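Local coordinates for protein drebrin (Homo sapiens, PDB 5Y1Z) that probably binds actin in the brain and carries an ADF-homology domain, the fold found in cofilin, at residues A[4-9]-A[105-110]; A[31-36]-A[64-69]; A[82-87]-A[115-120]. All blocks are in the same frame, centred on the assembly; numbering follows the deposited sequence.

How the contacts relate
The three contacts belong to one ADF-homology domain built round a five-stranded mixed sheet. Contact 2 pairs strands 31-36 and 65-72 about 4 Å from the centre of the folded chain, contact 3 joins strands 81-88 and 116-120 at one border, and their centres lie about 10 Å apart; backbone atoms of strands 65-72 and 81-88 link them into one sheet. Contact 1, whose centre is about 12 Å from contact 2 and 15 Å from contact 3, packs the N-terminal loop on helix 104-110, and V107 touches both Y67 and L84. Along the chain contact 2 falls wholly between the two segments of contact 1, whereas contacts 1 and 3 alternate.

Contact 1. Residues A[4-9]-A[105-110]; sequences AGVSFS and AKVAEF
An offset aromatic stack between F8 and F110, continued by apolar packing and one lysine, holds the N-terminal loop 4-9 against helix 104-110. The two rings are almost parallel, with planes 6° apart and centroids separated by 4.0 Å. F8 CD1 stands over the centre of the F110 ring, while F110 CD1 lies nearer the rim of the F8 ring. F110 has CG anti to its own N (chi1 -177°), which carries its ring alongside that of F8. Its CB, placed by the helix backbone, lies over the F8 face, 3.9 Å from the ring centroid, as a CH-pi contact. The far end of F8 meets V107, with F8 CZ 4.0 Å from V107 CG2.

One helical turn back from F110, the aliphatic part of K106 runs past V6 in the opposite direction, and V6 CG1 comes within 3.8 Å of K106 CE. A bend at chi3 (142°) brings the ammonium group to the loop backbone: K106 NZ makes a weak hydrogen bond of 3.3 Å to V6 O and sits 3.0 Å from A4 O.

A chain of another protein also packs on F8 and F110. Within drebrin, F8 rests on L15 and F110 on R12 and L16 of helix 12-23. F8 and V107 both reach L43 on strand 43-49, and V107 also touches L84 on strand 81-88, so the loop fills the join between two helices and the sheet.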
# COMPACT_ATOMS: atom_id res chain seq x y z
N ALA A 4 -3.16 1.23 6.46
CA ALA A 4 -2.09 1.88 5.72
C ALA A 4 -0.89 0.97 5.55
O ALA A 4 -0.14 1.11 4.58
CB ALA A 4 -1.68 3.18 6.42
N GLY A 5 -0.67 0.05 6.49
CA GLY A 5 0.49 -0.82 6.41
C GLY A 5 1.70 -0.17 7.06
O GLY A 5 1.59 0.76 7.85
N VAL A 6 2.88 -0.67 6.68
CA VAL A 6 4.12 -0.08 7.17
C VAL A 6 4.12 1.43 6.91
O VAL A 6 3.69 1.90 5.86
CB VAL A 6 5.34 -0.78 6.55
CG1 VAL A 6 5.49 -0.43 5.10
CG2 VAL A 6 6.62 -0.37 7.34
N SER A 7 4.53 2.18 7.91
CA SER A 7 4.64 3.62 7.82
C SER A 7 6.09 4.06 8.04
O SER A 7 6.80 3.50 8.87
CB SER A 7 3.75 4.29 8.85
OG SER A 7 4.30 5.55 9.20
N PHE A 8 6.52 5.06 7.27
CA PHE A 8 7.83 5.64 7.49
C PHE A 8 7.75 7.10 7.91
O PHE A 8 8.74 7.83 7.77
CB PHE A 8 8.70 5.50 6.25
CG PHE A 8 8.69 4.13 5.65
CD1 PHE A 8 9.54 3.15 6.11
CD2 PHE A 8 7.83 3.82 4.62
CE1 PHE A 8 9.51 1.88 5.53
CE2 PHE A 8 7.81 2.55 4.05
CZ PHE A 8 8.63 1.59 4.50
N SER A 9 6.61 7.57 8.42
CA SER A 9 6.46 9.00 8.65
C SER A 9 7.11 9.40 9.96
O SER A 9 8.08 10.16 9.98
CB SER A 9 4.98 9.39 8.67
OG SER A 9 4.38 9.05 7.45
N ALA A 105 8.19 -5.53 0.52
CA ALA A 105 8.48 -4.83 -0.73
C ALA A 105 8.51 -3.32 -0.53
O ALA A 105 9.34 -2.62 -1.12
CB ALA A 105 7.45 -5.20 -1.78
N LYS A 106 7.57 -2.80 0.25
CA LYS A 106 7.54 -1.37 0.55
C LYS A 106 8.78 -0.94 1.34
O LYS A 106 9.32 0.15 1.11
CB LYS A 106 6.23 -1.09 1.28
CG LYS A 106 5.70 0.31 1.20
CD LYS A 106 4.23 0.25 1.49
CE LYS A 106 3.75 1.41 2.32
NZ LYS A 106 2.43 1.04 2.95
N VAL A 107 9.26 -1.78 2.27
CA VAL A 107 10.51 -1.47 2.97
C VAL A 107 11.70 -1.45 2.01
O VAL A 107 12.54 -0.55 2.06
CB VAL A 107 10.74 -2.47 4.12
CG1 VAL A 107 12.17 -2.35 4.64
CG2 VAL A 107 9.74 -2.21 5.26
N ALA A 108 11.79 -2.44 1.11
CA ALA A 108 12.88 -2.44 0.14
C ALA A 108 12.79 -1.23 -0.77
O ALA A 108 13.82 -0.70 -1.21
CB ALA A 108 12.85 -3.72 -0.70
N GLU A 109 11.58 -0.78 -1.05
CA GLU A 109 11.45 0.39 -1.89
C GLU A 109 11.87 1.64 -1.14
O GLU A 109 12.39 2.58 -1.74
CB GLU A 109 10.00 0.52 -2.37
CG GLU A 109 9.80 1.52 -3.44
CD GLU A 109 10.55 1.16 -4.70
OE1 GLU A 109 10.88 -0.03 -4.86
OE2 GLU A 109 10.80 2.06 -5.53
N PHE A 110 11.68 1.63 0.18
CA PHE A 110 12.05 2.79 0.97
C PHE A 110 13.56 2.94 1.05
O PHE A 110 14.10 4.04 0.83
CB PHE A 110 11.41 2.70 2.36
CG PHE A 110 11.67 3.91 3.22
CD1 PHE A 110 10.86 5.04 3.12
CD2 PHE A 110 12.68 3.90 4.17
CE1 PHE A 110 11.09 6.17 3.89
CE2 PHE A 110 12.90 5.02 4.96
CZ PHE A 110 12.09 6.15 4.82

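Contact 2. Residues A[31-36]-A[64-69]; sequences WALYTY and KVMYGF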
# COMPACT_ATOMS: atom_id res chain seq x y z
N TRP A 31 25.80 -1.64 8.85
CA TRP A 31 24.48 -2.22 8.97
C TRP A 31 23.58 -1.33 9.81
O TRP A 31 24.05 -0.58 10.68
CB TRP A 31 24.51 -3.64 9.57
CG TRP A 31 24.98 -3.72 11.00
CD1 TRP A 31 26.25 -4.00 11.42
CD2 TRP A 31 24.19 -3.55 12.18
NE1 TRP A 31 26.30 -4.00 12.80
CE2 TRP A 31 25.06 -3.73 13.29
CE3 TRP A 31 22.85 -3.25 12.41
CZ2 TRP A 31 24.62 -3.63 14.61
CZ3 TRP A 31 22.40 -3.15 13.73
CH2 TRP A 31 23.29 -3.34 14.82
N ALA A 32 22.29 -1.40 9.51
CA ALA A 32 21.24 -0.75 10.27
C ALA A 32 20.10 -1.76 10.45
O ALA A 32 19.90 -2.65 9.62
CB ALA A 32 20.77 0.55 9.59
N LEU A 33 19.41 -1.66 11.58
CA LEU A 33 18.38 -2.62 11.97
C LEU A 33 17.14 -1.84 12.37
O LEU A 33 17.18 -1.05 13.34
CB LEU A 33 18.87 -3.50 13.13
CG LEU A 33 17.84 -4.46 13.69
CD1 LEU A 33 17.49 -5.48 12.60
CD2 LEU A 33 18.40 -5.12 14.94
N TYR A 34 16.03 -2.11 11.69
CA TYR A 34 14.74 -1.46 11.93
C TYR A 34 13.68 -2.46 12.39
O TYR A 34 13.79 -3.67 12.18
CB TYR A 34 14.22 -0.75 10.67
CG TYR A 34 15.24 0.11 9.96
CD1 TYR A 34 15.41 1.44 10.32
CD2 TYR A 34 16.03 -0.40 8.92
CE1 TYR A 34 16.31 2.25 9.69
CE2 TYR A 34 16.95 0.43 8.27
CZ TYR A 34 17.08 1.75 8.67
OH TYR A 34 17.97 2.61 8.08
N THR A 35 12.64 -1.95 13.05
CA THR A 35 11.58 -2.79 13.59
C THR A 35 10.33 -1.92 13.78
O THR A 35 10.38 -0.70 13.66
CB THR A 35 11.99 -3.47 14.90
OG1 THR A 35 10.99 -4.43 15.27
CG2 THR A 35 12.16 -2.45 16.02
N TYR A 36 9.23 -2.57 14.13
CA TYR A 36 8.01 -1.80 14.37
C TYR A 36 7.94 -1.26 15.79
O TYR A 36 8.42 -1.88 16.74
CB TYR A 36 6.77 -2.64 14.07
CG TYR A 36 6.72 -3.18 12.66
CD1 TYR A 36 7.33 -4.37 12.33
CD2 TYR A 36 6.06 -2.48 11.65
CE1 TYR A 36 7.30 -4.85 11.03
CE2 TYR A 36 6.02 -2.97 10.35
CZ TYR A 36 6.65 -4.15 10.06
OH TYR A 36 6.58 -4.61 8.77
N LYS A 64 9.98 -10.32 17.55
CA LYS A 64 9.75 -9.18 16.68
C LYS A 64 9.98 -9.51 15.21
O LYS A 64 10.77 -10.38 14.86
CB LYS A 64 10.65 -7.98 17.07
CG LYS A 64 10.31 -7.42 18.46
CD LYS A 64 10.71 -5.96 18.61
CE LYS A 64 9.49 -5.04 18.67
NZ LYS A 64 8.75 -4.83 17.33
N VAL A 65 9.25 -8.80 14.36
CA VAL A 65 9.55 -8.66 12.95
C VAL A 65 10.52 -7.50 12.79
O VAL A 65 10.28 -6.40 13.30
CB VAL A 65 8.27 -8.42 12.14
CG1 VAL A 65 8.59 -8.18 10.69
CG2 VAL A 65 7.32 -9.61 12.31
N MET A 66 11.66 -7.73 12.13
CA MET A 66 12.68 -6.70 11.98
C MET A 66 13.25 -6.75 10.56
O MET A 66 13.18 -7.77 9.86
CB MET A 66 13.79 -6.85 13.04
CG MET A 66 13.28 -6.99 14.47
SD MET A 66 14.53 -6.96 15.79
CE MET A 66 15.93 -7.42 14.90
N TYR A 67 13.85 -5.63 10.13
CA TYR A 67 14.44 -5.51 8.80
C TYR A 67 15.89 -5.07 8.93
O TYR A 67 16.17 -4.01 9.49
CB TYR A 67 13.63 -4.53 7.93
CG TYR A 67 12.19 -4.94 7.81
CD1 TYR A 67 11.83 -6.04 7.03
CD2 TYR A 67 11.18 -4.27 8.49
CE1 TYR A 67 10.53 -6.46 6.93
CE2 TYR A 67 9.85 -4.68 8.39
CZ TYR A 67 9.54 -5.78 7.61
OH TYR A 67 8.22 -6.23 7.49
N GLY A 68 16.81 -5.89 8.42
CA GLY A 68 18.22 -5.60 8.52
C GLY A 68 18.83 -5.15 7.21
O GLY A 68 18.74 -5.85 6.21
N PHE A 69 19.41 -3.98 7.18
CA PHE A 69 19.96 -3.43 5.95
C PHE A 69 21.46 -3.40 6.13
O PHE A 69 21.99 -2.57 6.89
CB PHE A 69 19.39 -2.05 5.64
CG PHE A 69 19.87 -1.47 4.34
CD1 PHE A 69 19.25 -1.81 3.15
CD2 PHE A 69 20.94 -0.58 4.30
CE1 PHE A 69 19.70 -1.24 1.94
CE2 PHE A 69 21.38 -0.04 3.10
CZ PHE A 69 20.77 -0.37 1.93
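Strands 31-36 and 65-69 are joined first by backbone hydrogen bonds, which pair A32 with F69 and Y34 with Y67 in both directions. These are antiparallel hydrogen-bonded pairs, and L33 with G68 between them is a non-hydrogen-bonded one. The bond from Y34 N to Y67 O is nearly straight, 176° at the hydrogen and 2.9 Å long, and the strand directions differ by 158°.

Side-chain polar bonds take over at the far end. T35 OG1, held anti to the backbone N, donates to V65 O at 2.9 Å and accepts from K64 NZ at 3.1 Å. The lysine chain bends at chi3 and chi4, and its NZ also reaches Y36 O at 3.0 Å, so the ammonium group spans T35 and Y36. The hydroxyls Y36 OH and Y67 OH meet at 2.6 Å, and H103 ND1 adds a further bond to Y36 OH.

Both strands lie inside the sheet of the ADF-homology fold, where 31-36 runs between 43-49 and 65-72, and helices cover the two faces. On one face Y34 and F69 pack on helix 12-23, and Y34 OH bonds to L15 O; on the other L33 meets L56 of helix 52-56.

Apolar and aromatic contacts complete the pairing. On the face of helix 52-56, M66 CE sits against both methyls of L33, 3.4 Å from L33 CD2. V65 CG1 approaches the edge of the Y36 ring, 3.6 Å from Y36 CE1, while the Y36 and Y67 rings are turned 69° from each other. Y67 presents its own edge to Y36, with Y36 CZ 3.6 Å from Y67 CE2.

Contact 3. Residues A[82-87]-A[115-120]; sequences YVLINW and DVIVNA
Strands 82-87 and 116-120 run side by side in parallel register, and their side chains mesh in two rows. Backbone bonds alternate between them, from L84 N to V116 O, V118 N to L84 O, N86 N to V118 O and A120 N to N86 O. On the row of V83, I85 and W87, V83 packs level with V116 while its CG1 also meets V118 CG2 at 3.9 Å. The small A120 then fits between larger neighbours: its CB lies 3.8 Å from both I85 CG2 and W87 CE3, filling the angle between the branched chain and the indole. I131 of helix 128-134 packs on V83 and V118. In the other row L84 and I117 point the same way, L84 CD2 lying 4.1 Å from I117 CD1, and both touch helix 104-110.

This second row ends in two amides. N86 has CG anti to the backbone N (chi1 175°), and its ND2 donates to N119 OD1 at 2.8 Å and 171°. The amide planes stand 78° apart, and the donor approaches from above the N119 carbonyl plane. A leucine in place of N86 would probably leave N119 OD1 without this donor and its amide freer to turn.

At the Y82 end, Y82 O accepts from both D115 N and V116 N. Polar side chains thus bond at both ends, between otherwise apolar ones, and D115 OD2 takes up the N-H of Y82 (2.8 Å to Y82 N), adding a side-chain bond to the backbone ones.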
# COMPACT_ATOMS: atom_id res chain seq x y z
N TYR A 82 23.89 -4.74 -1.41
CA TYR A 82 23.04 -4.46 -0.26
C TYR A 82 22.04 -5.59 -0.01
O TYR A 82 21.31 -6.02 -0.93
CB TYR A 82 22.34 -3.12 -0.42
CG TYR A 82 23.36 -2.00 -0.40
CD1 TYR A 82 23.90 -1.56 0.79
CD2 TYR A 82 23.81 -1.42 -1.59
CE1 TYR A 82 24.84 -0.55 0.81
CE2 TYR A 82 24.76 -0.41 -1.58
CZ TYR A 82 25.27 0.02 -0.38
OH TYR A 82 26.22 1.03 -0.34
N VAL A 83 22.04 -6.07 1.22
CA VAL A 83 21.20 -7.17 1.66
C VAL A 83 20.14 -6.60 2.58
O VAL A 83 20.45 -5.80 3.48
CB VAL A 83 22.01 -8.25 2.39
CG1 VAL A 83 21.09 -9.39 2.83
CG2 VAL A 83 23.14 -8.74 1.51
N LEU A 84 18.89 -7.00 2.37
CA LEU A 84 17.83 -6.74 3.33
C LEU A 84 17.43 -8.07 3.94
O LEU A 84 16.97 -8.97 3.23
CB LEU A 84 16.64 -6.05 2.66
CG LEU A 84 15.45 -5.76 3.58
CD1 LEU A 84 15.87 -4.67 4.52
CD2 LEU A 84 14.24 -5.36 2.79
N ILE A 85 17.59 -8.19 5.24
CA ILE A 85 17.17 -9.38 5.98
C ILE A 85 15.75 -9.16 6.46
O ILE A 85 15.49 -8.22 7.23
CB ILE A 85 18.11 -9.66 7.15
CG1 ILE A 85 19.47 -10.07 6.60
CG2 ILE A 85 17.54 -10.80 7.98
CD1 ILE A 85 20.58 -9.85 7.55
N ASN A 86 14.84 -9.98 5.96
CA ASN A 86 13.45 -10.01 6.39
C ASN A 86 13.36 -10.96 7.57
O ASN A 86 13.17 -12.17 7.41
CB ASN A 86 12.57 -10.45 5.23
CG ASN A 86 11.14 -10.62 5.62
OD1 ASN A 86 10.61 -9.85 6.43
ND2 ASN A 86 10.49 -11.63 5.05
N TRP A 87 13.52 -10.41 8.77
CA TRP A 87 13.53 -11.20 9.99
C TRP A 87 12.14 -11.34 10.60
O TRP A 87 11.47 -10.35 10.93
CB TRP A 87 14.48 -10.59 11.02
CG TRP A 87 14.43 -11.28 12.35
CD1 TRP A 87 13.61 -11.00 13.39
CD2 TRP A 87 15.25 -12.39 12.76
NE1 TRP A 87 13.86 -11.84 14.44
CE2 TRP A 87 14.87 -12.71 14.08
CE3 TRP A 87 16.28 -13.13 12.16
CZ2 TRP A 87 15.48 -13.74 14.81
CZ3 TRP A 87 16.88 -14.16 12.88
CH2 TRP A 87 16.48 -14.45 14.19
N ASP A 115 19.89 -5.13 -2.95
CA ASP A 115 20.30 -6.06 -3.99
C ASP A 115 19.73 -7.46 -3.79
O ASP A 115 19.38 -8.11 -4.77
CB ASP A 115 21.83 -6.10 -4.08
CG ASP A 115 22.41 -4.85 -4.72
OD1 ASP A 115 21.91 -4.46 -5.79
OD2 ASP A 115 23.36 -4.26 -4.16
N VAL A 116 19.57 -7.91 -2.55
CA VAL A 116 18.94 -9.22 -2.32
C VAL A 116 18.17 -9.17 -1.02
O VAL A 116 18.57 -8.50 -0.06
CB VAL A 116 19.97 -10.37 -2.31
CG1 VAL A 116 20.94 -10.21 -1.18
CG2 VAL A 116 19.26 -11.71 -2.12
N ILE A 117 17.04 -9.88 -0.98
CA ILE A 117 16.23 -9.99 0.22
C ILE A 117 16.36 -11.42 0.73
O ILE A 117 16.15 -12.37 -0.03
CB ILE A 117 14.76 -9.64 -0.01
CG1 ILE A 117 14.65 -8.19 -0.46
CG2 ILE A 117 13.98 -9.84 1.28
CD1 ILE A 117 13.24 -7.69 -0.43
N VAL A 118 16.70 -11.56 2.01
CA VAL A 118 16.94 -12.85 2.64
C VAL A 118 15.95 -13.02 3.79
O VAL A 118 15.98 -12.25 4.76
CB VAL A 118 18.39 -12.93 3.14
CG1 VAL A 118 18.63 -14.20 3.92
CG2 VAL A 118 19.34 -12.80 1.98
N ASN A 119 15.10 -14.05 3.72
CA ASN A 119 14.16 -14.32 4.81
C ASN A 119 14.83 -15.12 5.92
O ASN A 119 15.51 -16.11 5.67
CB ASN A 119 12.94 -15.09 4.30
CG ASN A 119 12.19 -14.36 3.20
OD1 ASN A 119 12.02 -13.14 3.25
ND2 ASN A 119 11.74 -15.11 2.19
N ALA A 120 14.59 -14.72 7.16
CA ALA A 120 15.34 -15.27 8.28
C ALA A 120 14.46 -15.37 9.51
O ALA A 120 13.65 -14.48 9.77
CB ALA A 120 16.57 -14.43 8.60